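Local coordinates for protein diphosphomevalonate decarboxylase, putative (Trypanosoma brucei, PDB 2HKE) that probably catalyses the ATP-dependent decarboxylation of (R)-5-diphosphomevalonate to isopentenyl diphosphate, a precursor of isoprenoids and sterols in the mevalonate pathway, at residues Ile12-Ile17 with Ala289-Ala294; Phe16-Gly21 with Met245-Asp250; Ser210-Lys215 with Leu251-Ala256. The protein carries 1 engineered substitution. All coordinates share one frame; numbering follows the deposited sequence.

Contact 1: Ile12-Ile17 with Ala289-Ala294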
loop_
_atom_site.group_PDB
_atom_site.type_symbol
_atom_site.label_atom_id
_atom_site.label_comp_id
_atom_site.label_asym_id
_atom_site.label_seq_id
_atom_site.Cartn_x
_atom_site.Cartn_y
_atom_site.Cartn_z
ATOM N N ILE A 12 -3.573 3.958 -2.786
ATOM C CA ILE A 12 -2.617 3.109 -2.049
ATOM C C ILE A 12 -2.469 1.757 -2.731
ATOM O O ILE A 12 -3.206 1.415 -3.634
ATOM C CB ILE A 12 -3.026 2.938 -0.557
ATOM C CG1 ILE A 12 -4.408 2.326 -0.413
ATOM C CG2 ILE A 12 -2.954 4.294 0.168
ATOM C CD1 ILE A 12 -4.739 1.970 1.016
ATOM N N ASN A 13 -1.540 0.932 -2.239
ATOM C CA ASN A 13 -1.425 -0.424 -2.690
ATOM C C ASN A 13 -1.125 -1.284 -1.477
ATOM O O ASN A 13 -0.753 -0.758 -0.382
ATOM C CB ASN A 13 -0.308 -0.561 -3.756
ATOM C CG ASN A 13 1.077 -0.322 -3.212
ATOM O OD1 ASN A 13 1.657 -1.204 -2.610
ATOM N ND2 ASN A 13 1.623 0.872 -3.425
ATOM N N ILE A 14 -1.349 -2.575 -1.627
ATOM C CA ILE A 14 -1.060 -3.525 -0.550
ATOM C C ILE A 14 -0.111 -4.594 -1.037
ATOM O O ILE A 14 -0.447 -5.355 -1.925
ATOM C CB ILE A 14 -2.342 -4.126 0.106
ATOM C CG1 ILE A 14 -1.976 -5.096 1.257
ATOM C CG2 ILE A 14 -3.242 -4.841 -0.940
ATOM C CD1 ILE A 14 -1.266 -4.355 2.436
ATOM N N ALA A 15 1.077 -4.665 -0.414
ATOM C CA ALA A 15 2.037 -5.705 -0.737
ATOM C C ALA A 15 1.584 -7.044 -0.175
ATOM O O ALA A 15 1.287 -7.130 1.024
ATOM C CB ALA A 15 3.395 -5.416 -0.167
ATOM N N PHE A 16 1.538 -8.066 -1.021
ATOM C CA PHE A 16 1.360 -9.448 -0.506
ATOM C C PHE A 16 2.692 -10.192 -0.390
ATOM O O PHE A 16 2.763 -11.161 0.371
ATOM C CB PHE A 16 0.320 -10.211 -1.297
ATOM C CG PHE A 16 0.556 -10.191 -2.756
ATOM C CD1 PHE A 16 1.341 -11.150 -3.318
ATOM C CD2 PHE A 16 0.008 -9.213 -3.572
ATOM C CE1 PHE A 16 1.625 -11.159 -4.660
ATOM C CE2 PHE A 16 0.310 -9.219 -4.951
ATOM C CZ PHE A 16 1.092 -10.207 -5.473
ATOM N N ILE A 17 3.707 -9.779 -1.175
ATOM C CA ILE A 17 5.081 -10.166 -0.992
ATOM C C ILE A 17 5.784 -8.919 -0.503
ATOM O O ILE A 17 5.821 -7.871 -1.168
ATOM C CB ILE A 17 5.737 -10.833 -2.222
ATOM C CG1 ILE A 17 5.042 -12.199 -2.460
ATOM C CG2 ILE A 17 7.291 -10.994 -1.962
ATOM C CD1 ILE A 17 5.396 -12.793 -3.795
ATOM N N ALA A 289 -8.102 -14.590 2.585
ATOM C CA ALA A 289 -6.725 -14.380 2.983
ATOM C C ALA A 289 -6.587 -13.088 3.726
ATOM O O ALA A 289 -7.303 -12.114 3.437
ATOM C CB ALA A 289 -5.777 -14.332 1.744
ATOM N N TYR A 290 -5.687 -13.078 4.718
ATOM C CA TYR A 290 -5.301 -11.856 5.458
ATOM C C TYR A 290 -3.884 -11.439 5.034
ATOM O O TYR A 290 -3.068 -12.269 4.618
ATOM C CB TYR A 290 -5.360 -12.064 6.974
ATOM C CG TYR A 290 -4.459 -13.150 7.480
ATOM C CD1 TYR A 290 -3.064 -12.938 7.598
ATOM C CD2 TYR A 290 -4.976 -14.422 7.791
ATOM C CE1 TYR A 290 -2.229 -14.003 8.016
ATOM C CE2 TYR A 290 -4.159 -15.451 8.229
ATOM C CZ TYR A 290 -2.791 -15.228 8.358
ATOM O OH TYR A 290 -2.011 -16.297 8.775
ATOM N N THR A 291 -3.606 -10.145 5.182
ATOM C CA THR A 291 -2.252 -9.665 5.246
ATOM C C THR A 291 -2.207 -8.423 6.117
ATOM O O THR A 291 -3.133 -7.635 6.097
ATOM C CB THR A 291 -1.617 -9.456 3.874
ATOM O OG1 THR A 291 -0.216 -9.277 4.050
ATOM C CG2 THR A 291 -2.167 -8.227 3.155
ATOM N N PHE A 292 -1.144 -8.306 6.907
ATOM C CA PHE A 292 -0.820 -7.133 7.676
ATOM C C PHE A 292 0.458 -6.530 7.122
ATOM O O PHE A 292 1.357 -7.267 6.732
ATOM C CB PHE A 292 -0.608 -7.500 9.174
ATOM C CG PHE A 292 -1.849 -8.068 9.822
ATOM C CD1 PHE A 292 -2.197 -9.377 9.594
ATOM C CD2 PHE A 292 -2.690 -7.278 10.609
ATOM C CE1 PHE A 292 -3.322 -9.931 10.149
ATOM C CE2 PHE A 292 -3.826 -7.811 11.144
ATOM C CZ PHE A 292 -4.161 -9.127 10.910
ATOM N N ASP A 293 0.540 -5.204 7.129
ATOM C CA ASP A 293 1.718 -4.480 6.603
ATOM C C ASP A 293 2.298 -3.472 7.625
ATOM O O ASP A 293 2.198 -2.266 7.475
ATOM C CB ASP A 293 1.309 -3.772 5.300
ATOM C CG ASP A 293 2.433 -3.747 4.220
ATOM O OD1 ASP A 293 3.085 -4.781 3.948
ATOM O OD2 ASP A 293 2.694 -2.643 3.668
ATOM N N ALA A 294 2.943 -3.929 8.670
ATOM C CA ALA A 294 3.605 -2.946 9.589
ATOM C C ALA A 294 2.594 -2.069 10.318
ATOM O O ALA A 294 2.781 -0.864 10.548
ATOM C CB ALA A 294 4.697 -2.061 8.887
HETATM O O HOH W 1 1.126 -10.859 2.520
#
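Phe-16 and Thr-291 are joined through a water rather than directly, and no hydrogen bond passes straight between the segments 12-17 and 289-294. The water gives a proton to Phe-16 O at 2.7 Å and receives one from Thr-291 OG1 at 2.6 Å. With that proton committed to the water, the threonine hydroxyl can act as acceptor toward Lys-18 NZ. Beside this polar line runs a small apolar patch. Ile-14 and Thr-291 extend toward each other tip to tip, and CG1 of Ile-14 comes within 3.7 Å of CG2 of Thr-291. The threonine rotamer sorts the two surfaces: OG1 stands anti to the backbone N (chi1 -167°) and turns to the water, while CG2 is left to meet the isoleucine. Further along, Ile-14 and Asp-293 slide past each other in opposite directions, and Ile-14 CD1 rests 3.9 Å from Asp-293 CB. Asp-293 CG sits just behind, 4.2 Å from Ile-14 CD1. Asp-293 OD1 lies 4.2 Å from Ala-15 CB. The same OD1 forms a salt bridge to Lys-18, whose ammonium also bonds to Ala-15 O and Phe-292 O. Strand 5-15, from the sheet of the N-terminal domain, here faces strand 288-291, an outermost strand of the C-terminal sheet, and the residues that follow it. Such a meeting of two domains is in keeping with the two-domain architecture of the GHMP family. Phe-299 of the adjacent strand 298-303 touches both Ile-14 and Thr-291, extending the apolar patch. As an interdomain seam, the contact divides its labour: methyl groups supply the packing, the water links a carbonyl to a hydroxyl, and the ammonium takes that hydroxyl, the carboxylate and two carbonyls. Since carbonyl and carboxylate oxygens only accept, water and ammonium supply the donors between them.

Contact 2: Phe16-Gly21 with Met245-Asp250. With SO4 (sulfate ion), chain C.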
loop_
_atom_site.group_PDB
_atom_site.type_symbol
_atom_site.label_atom_id
_atom_site.label_comp_id
_atom_site.label_asym_id
_atom_site.label_seq_id
_atom_site.Cartn_x
_atom_site.Cartn_y
_atom_site.Cartn_z
ATOM N N PHE A 16 1.538 -8.066 -1.021
ATOM C CA PHE A 16 1.360 -9.448 -0.506
ATOM C C PHE A 16 2.692 -10.192 -0.390
ATOM O O PHE A 16 2.763 -11.161 0.371
ATOM C CB PHE A 16 0.320 -10.211 -1.297
ATOM C CG PHE A 16 0.556 -10.191 -2.756
ATOM C CD1 PHE A 16 1.341 -11.150 -3.318
ATOM C CD2 PHE A 16 0.008 -9.213 -3.572
ATOM C CE1 PHE A 16 1.625 -11.159 -4.660
ATOM C CE2 PHE A 16 0.310 -9.219 -4.951
ATOM C CZ PHE A 16 1.092 -10.207 -5.473
ATOM N N ILE A 17 3.707 -9.779 -1.175
ATOM C CA ILE A 17 5.081 -10.166 -0.992
ATOM C C ILE A 17 5.784 -8.919 -0.503
ATOM O O ILE A 17 5.821 -7.871 -1.168
ATOM C CB ILE A 17 5.737 -10.833 -2.222
ATOM C CG1 ILE A 17 5.042 -12.199 -2.460
ATOM C CG2 ILE A 17 7.291 -10.994 -1.962
ATOM C CD1 ILE A 17 5.396 -12.793 -3.795
ATOM N N LYS A 18 6.240 -9.000 0.726
ATOM C CA LYS A 18 6.632 -7.806 1.462
ATOM C C LYS A 18 7.968 -7.127 1.153
ATOM O O LYS A 18 8.987 -7.783 0.998
ATOM C CB LYS A 18 6.599 -8.136 2.939
ATOM C CG LYS A 18 5.262 -8.742 3.427
ATOM C CD LYS A 18 4.153 -7.719 3.291
ATOM C CE LYS A 18 2.845 -8.183 3.923
ATOM N NZ LYS A 18 1.736 -7.134 3.802
ATOM N N TYR A 19 7.933 -5.795 1.156
ATOM C CA TYR A 19 9.115 -4.968 1.208
ATOM C C TYR A 19 9.472 -4.782 2.702
ATOM O O TYR A 19 8.700 -4.245 3.449
ATOM C CB TYR A 19 8.807 -3.624 0.561
ATOM C CG TYR A 19 9.723 -2.446 0.884
ATOM C CD1 TYR A 19 11.106 -2.577 0.815
ATOM C CD2 TYR A 19 9.192 -1.190 1.195
ATOM C CE1 TYR A 19 11.932 -1.501 1.102
ATOM C CE2 TYR A 19 10.002 -0.102 1.444
ATOM C CZ TYR A 19 11.353 -0.260 1.430
ATOM O OH TYR A 19 12.146 0.818 1.658
ATOM N N TRP A 20 10.657 -5.242 3.128
ATOM C CA TRP A 20 11.108 -5.029 4.472
ATOM C C TRP A 20 12.612 -5.162 4.459
ATOM O O TRP A 20 13.138 -6.243 4.549
ATOM C CB TRP A 20 10.457 -6.008 5.447
ATOM C CG TRP A 20 10.603 -5.606 6.888
ATOM C CD1 TRP A 20 11.357 -6.220 7.840
ATOM C CD2 TRP A 20 9.892 -4.579 7.532
ATOM N NE1 TRP A 20 11.210 -5.576 9.058
ATOM C CE2 TRP A 20 10.297 -4.569 8.886
ATOM C CE3 TRP A 20 8.965 -3.622 7.102
ATOM C CZ2 TRP A 20 9.813 -3.643 9.790
ATOM C CZ3 TRP A 20 8.506 -2.683 8.028
ATOM C CH2 TRP A 20 8.941 -2.710 9.348
ATOM N N GLY A 21 13.280 -4.030 4.266
ATOM C CA GLY A 21 14.712 -3.929 4.233
ATOM C C GLY A 21 15.283 -3.257 2.995
ATOM O O GLY A 21 14.941 -3.635 1.848
ATOM N N MET A 245 -0.708 -15.107 3.154
ATOM C CA MET A 245 -0.742 -15.361 4.587
ATOM C C MET A 245 0.637 -15.801 5.091
ATOM O O MET A 245 1.019 -15.457 6.194
ATOM C CB MET A 245 -1.798 -16.414 4.917
ATOM C CG MET A 245 -3.209 -15.817 4.754
ATOM S SD MET A 245 -4.592 -16.820 5.196
ATOM C CE MET A 245 -4.661 -17.959 3.825
ATOM N N LEU A 246 1.373 -16.548 4.290
ATOM C CA LEU A 246 2.747 -16.937 4.686
ATOM C C LEU A 246 3.626 -15.722 4.800
ATOM O O LEU A 246 4.369 -15.569 5.739
ATOM C CB LEU A 246 3.364 -17.866 3.653
ATOM C CG LEU A 246 2.843 -19.292 3.665
ATOM C CD1 LEU A 246 3.324 -20.026 2.385
ATOM C CD2 LEU A 246 3.311 -19.994 4.939
ATOM N N GLU A 247 3.489 -14.808 3.870
ATOM C CA GLU A 247 4.287 -13.591 3.867
ATOM C C GLU A 247 3.947 -12.705 5.040
ATOM O O GLU A 247 4.823 -12.146 5.721
ATOM C CB GLU A 247 4.045 -12.849 2.554
ATOM C CG GLU A 247 4.910 -13.329 1.406
ATOM C CD GLU A 247 6.355 -12.904 1.576
ATOM O OE1 GLU A 247 6.632 -11.676 1.540
ATOM O OE2 GLU A 247 7.219 -13.795 1.817
ATOM N N SER A 248 2.659 -12.562 5.316
ATOM C CA SER A 248 2.213 -11.780 6.457
ATOM C C SER A 248 2.714 -12.362 7.746
ATOM O O SER A 248 3.223 -11.651 8.611
ATOM C CB SER A 248 0.692 -11.771 6.469
ATOM O OG SER A 248 0.200 -10.976 7.542
ATOM N N ASP A 249 2.571 -13.680 7.892
ATOM C CA ASP A 249 3.088 -14.349 9.100
ATOM C C ASP A 249 4.583 -14.100 9.256
ATOM O O ASP A 249 5.058 -13.799 10.397
ATOM C CB ASP A 249 2.837 -15.867 9.032
ATOM C CG ASP A 249 1.384 -16.248 9.126
ATOM O OD1 ASP A 249 0.506 -15.437 9.509
ATOM O OD2 ASP A 249 1.107 -17.450 8.848
ATOM N N ASP A 250 5.317 -14.207 8.159
ATOM C CA ASP A 250 6.779 -14.064 8.204
ATOM C C ASP A 250 7.220 -12.658 8.618
ATOM O O ASP A 250 8.167 -12.506 9.426
ATOM C CB ASP A 250 7.445 -14.473 6.891
ATOM C CG ASP A 250 7.520 -15.990 6.667
ATOM O OD1 ASP A 250 7.171 -16.807 7.557
ATOM O OD2 ASP A 250 7.988 -16.388 5.545
HETATM S S SO4 C . 10.552 3.725 3.052
HETATM O O1 SO4 C . 11.685 3.850 3.947
HETATM O O2 SO4 C . 9.589 2.802 3.604
HETATM O O3 SO4 C . 9.901 5.019 2.882
HETATM O O4 SO4 C . 11.000 3.200 1.760
#
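Phe-16 presents its carbonyl to helix 237-256, with Phe-16 O lying 3.0 Å from Glu-247 CB. Together with Ile-17 it forms a classic beta bulge opposite Phe-37, where the chain turns a corner out of strand 5-15. Ile-17 sets off away from the helix, yet its CG2 comes 3.6 Å from Glu-247 OE1. At Lys-18 the backbone makes the one direct hydrogen bond between the segments: Lys-18 N donates to Glu-247 OE1 at 2.8 Å, nearly straight at 165°, meeting the oxygen almost head-on along its C-O bond. A bend at chi2 (-72°) folds the glutamate so that OE1 turns to this amide, while OE2 is held by salt bridges to Arg-216 and Arg-224. The lysine chain is bent as well, and it slides past the glutamate in the opposite direction on its way to Asp-293. Tyr-19 faces away from the helix, and its OH donates to sulfate O4 at 2.6 Å, O4 lying at the ring edge, in its plane. The sulfate, probably from the crystallisation liquor and also bound by Lys-22, Arg-77, Ser-144, Gly-145 and Thr-200, occupies an anion pocket consistent with the diphosphate site of this enzyme family.

Contact 3: Ser210-Lys215 with Leu251-Ala256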
loop_
_atom_site.group_PDB
_atom_site.type_symbol
_atom_site.label_atom_id
_atom_site.label_comp_id
_atom_site.label_asym_id
_atom_site.label_seq_id
_atom_site.Cartn_x
_atom_site.Cartn_y
_atom_site.Cartn_z
ATOM N N SER A 210 17.409 -9.522 13.029
ATOM C CA SER A 210 16.531 -10.691 12.958
ATOM C C SER A 210 17.256 -11.861 12.335
ATOM O O SER A 210 17.816 -11.751 11.219
ATOM C CB SER A 210 15.240 -10.430 12.157
ATOM O OG SER A 210 14.541 -11.677 11.992
ATOM N N PRO A 211 17.260 -13.017 13.026
ATOM C CA PRO A 211 17.966 -14.135 12.404
ATOM C C PRO A 211 17.262 -14.674 11.188
ATOM O O PRO A 211 17.821 -15.509 10.502
ATOM C CB PRO A 211 17.988 -15.206 13.519
ATOM C CG PRO A 211 16.750 -14.936 14.261
ATOM C CD PRO A 211 16.719 -13.399 14.343
ATOM N N LEU A 212 16.046 -14.190 10.899
ATOM C CA LEU A 212 15.242 -14.743 9.798
ATOM C C LEU A 212 15.431 -14.092 8.420
ATOM O O LEU A 212 14.962 -14.613 7.395
ATOM C CB LEU A 212 13.765 -14.685 10.189
ATOM C CG LEU A 212 13.457 -15.357 11.531
ATOM C CD1 LEU A 212 12.009 -15.181 11.846
ATOM C CD2 LEU A 212 13.883 -16.817 11.511
ATOM N N MET A 213 16.118 -12.961 8.386
ATOM C CA MET A 213 16.242 -12.161 7.173
ATOM C C MET A 213 17.136 -12.780 6.095
ATOM O O MET A 213 16.835 -12.693 4.915
ATOM C CB MET A 213 16.685 -10.743 7.525
ATOM C CG MET A 213 15.587 -9.975 8.235
ATOM S SD MET A 213 14.260 -9.554 7.148
ATOM C CE MET A 213 15.087 -8.201 6.261
ATOM N N LYS A 214 18.234 -13.439 6.482
ATOM C CA LYS A 214 19.123 -14.009 5.490
ATOM C C LYS A 214 18.478 -14.992 4.524
ATOM O O LYS A 214 18.694 -14.914 3.284
ATOM C CB LYS A 214 20.300 -14.704 6.205
ATOM C CG LYS A 214 21.421 -15.202 5.275
ATOM C CD LYS A 214 22.449 -15.966 6.121
ATOM C CE LYS A 214 23.513 -16.613 5.297
ATOM N NZ LYS A 214 24.446 -15.569 4.754
ATOM N N LYS A 215 17.742 -15.957 5.088
ATOM C CA LYS A 215 17.081 -16.991 4.325
ATOM C C LYS A 215 15.911 -16.368 3.561
ATOM O O LYS A 215 15.639 -16.759 2.439
ATOM C CB LYS A 215 16.543 -18.115 5.203
ATOM C CG LYS A 215 15.948 -19.241 4.391
ATOM C CD LYS A 215 15.658 -20.489 5.248
ATOM C CE LYS A 215 14.158 -20.695 5.431
ATOM N NZ LYS A 215 13.670 -20.186 6.690
ATOM N N LEU A 251 6.556 -11.618 8.119
ATOM C CA LEU A 251 6.905 -10.265 8.521
ATOM C C LEU A 251 6.636 -10.053 10.005
ATOM O O LEU A 251 7.449 -9.441 10.721
ATOM C CB LEU A 251 6.106 -9.268 7.699
ATOM C CG LEU A 251 6.298 -7.795 8.033
ATOM C CD1 LEU A 251 7.798 -7.416 7.975
ATOM C CD2 LEU A 251 5.497 -6.900 7.055
ATOM N N GLN A 252 5.538 -10.622 10.509
ATOM C CA GLN A 252 5.279 -10.494 11.947
ATOM C C GLN A 252 6.376 -11.260 12.743
ATOM O O GLN A 252 6.811 -10.769 13.796
ATOM C CB GLN A 252 3.858 -10.949 12.328
ATOM C CG GLN A 252 2.803 -9.912 11.894
ATOM C CD GLN A 252 1.400 -10.386 12.019
ATOM O OE1 GLN A 252 1.128 -11.612 12.067
ATOM N NE2 GLN A 252 0.470 -9.429 12.034
ATOM N N GLU A 253 6.814 -12.395 12.249
ATOM C CA GLU A 253 7.856 -13.160 12.942
ATOM C C GLU A 253 9.186 -12.446 12.861
ATOM O O GLU A 253 9.977 -12.460 13.845
ATOM C CB GLU A 253 7.947 -14.588 12.421
ATOM C CG GLU A 253 8.802 -15.467 13.341
ATOM C CD GLU A 253 9.032 -16.895 12.818
ATOM O OE1 GLU A 253 8.491 -17.252 11.742
ATOM O OE2 GLU A 253 9.803 -17.648 13.487
ATOM N N ILE A 254 9.471 -11.845 11.710
ATOM C CA ILE A 254 10.668 -11.013 11.576
ATOM C C ILE A 254 10.681 -9.900 12.596
ATOM O O ILE A 254 11.685 -9.682 13.280
ATOM C CB ILE A 254 10.816 -10.460 10.153
ATOM C CG1 ILE A 254 11.229 -11.601 9.216
ATOM C CG2 ILE A 254 11.898 -9.383 10.134
ATOM C CD1 ILE A 254 10.975 -11.348 7.754
ATOM N N CYS A 255 9.571 -9.193 12.711
ATOM C CA CYS A 255 9.456 -8.116 13.679
ATOM C C CYS A 255 9.649 -8.656 15.109
ATOM O O CYS A 255 10.300 -8.030 15.933
ATOM C CB CYS A 255 8.136 -7.408 13.503
ATOM S SG CYS A 255 8.199 -6.317 12.022
ATOM N N ALA A 256 9.057 -9.809 15.401
ATOM C CA ALA A 256 9.113 -10.368 16.759
ATOM C C ALA A 256 10.530 -10.817 17.140
ATOM O O ALA A 256 10.832 -10.865 18.311
ATOM C CB ALA A 256 8.145 -11.570 16.882
#
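Leu-212 meets Glu-253 and Ile-254, and Met-213 meets Ile-254, where the start of one helix leans on the last turns of another. The closest touch is that of Leu-212 CD1 on Glu-253 CG, at 3.5 Å. These two side chains cross at about a right angle, and the leucine methyl lies against CG and the carboxylate beyond it; with CG anti to the backbone N (chi1 -167°) and the chain extended beyond it, the acid runs out past the leucine. Deeper in, Ile-254 fills the middle of the contact. Its CD1 and CG2 both lie 3.8 Å from Met-213 SD, so the sulfur straddles two branches of one residue, and its CG1 is 4.1 Å from Leu-212 CB. Bends at chi2 and chi3 curl the methionine back so that sulfur, rather than the terminal methyl, makes this touch. Ser-210 completes the first shell, its OG 4.0 Å from Ile-254 CG2.

Behind these groups lies a type I turn from Ser-210 to Met-213. Ser-210 OG accepts a capping bond from Leu-212 N at 3.1 Å (161°), and the same hydroxyl is bonded to Thr-257 OG1. Thr-257 in turn bonds to the carbonyls of Glu-253 and Ile-254 at the end of helix 237-256, tying the turn to that terminus. The turn itself links helix 199-209 to helix 213-234. Leu-207 of the former touches Met-213 and Ser-206 touches Ile-254, so three helices of the C-terminal domain converge here, with Trp-20 from the loop after strand 5-15 packed against Ile-254.

From the N terminus, strand 5-15 enters contact 1 and, after sharing Phe-16 and Ile-17, its following loop enters contact 2. Contact 1 closes the longest loop, returning at 289-294, whereas contact 2 closes at helix 237-256. Contact 3 joins 210-215 to 251-256 over a short, almost wholly helical excursion; it is nested inside the loop of contact 1 but crosses contact 2, whose partner 245-250 lies between its two segments. Lys-18 connects contacts 1 and 2, and the Trp-20 side chain packs on residues of contact 3. Contacts 1 and 2 join the N-terminal domain to edge strand 288-291 and helix 237-256, while contact 3 ties helices within the C-terminal domain.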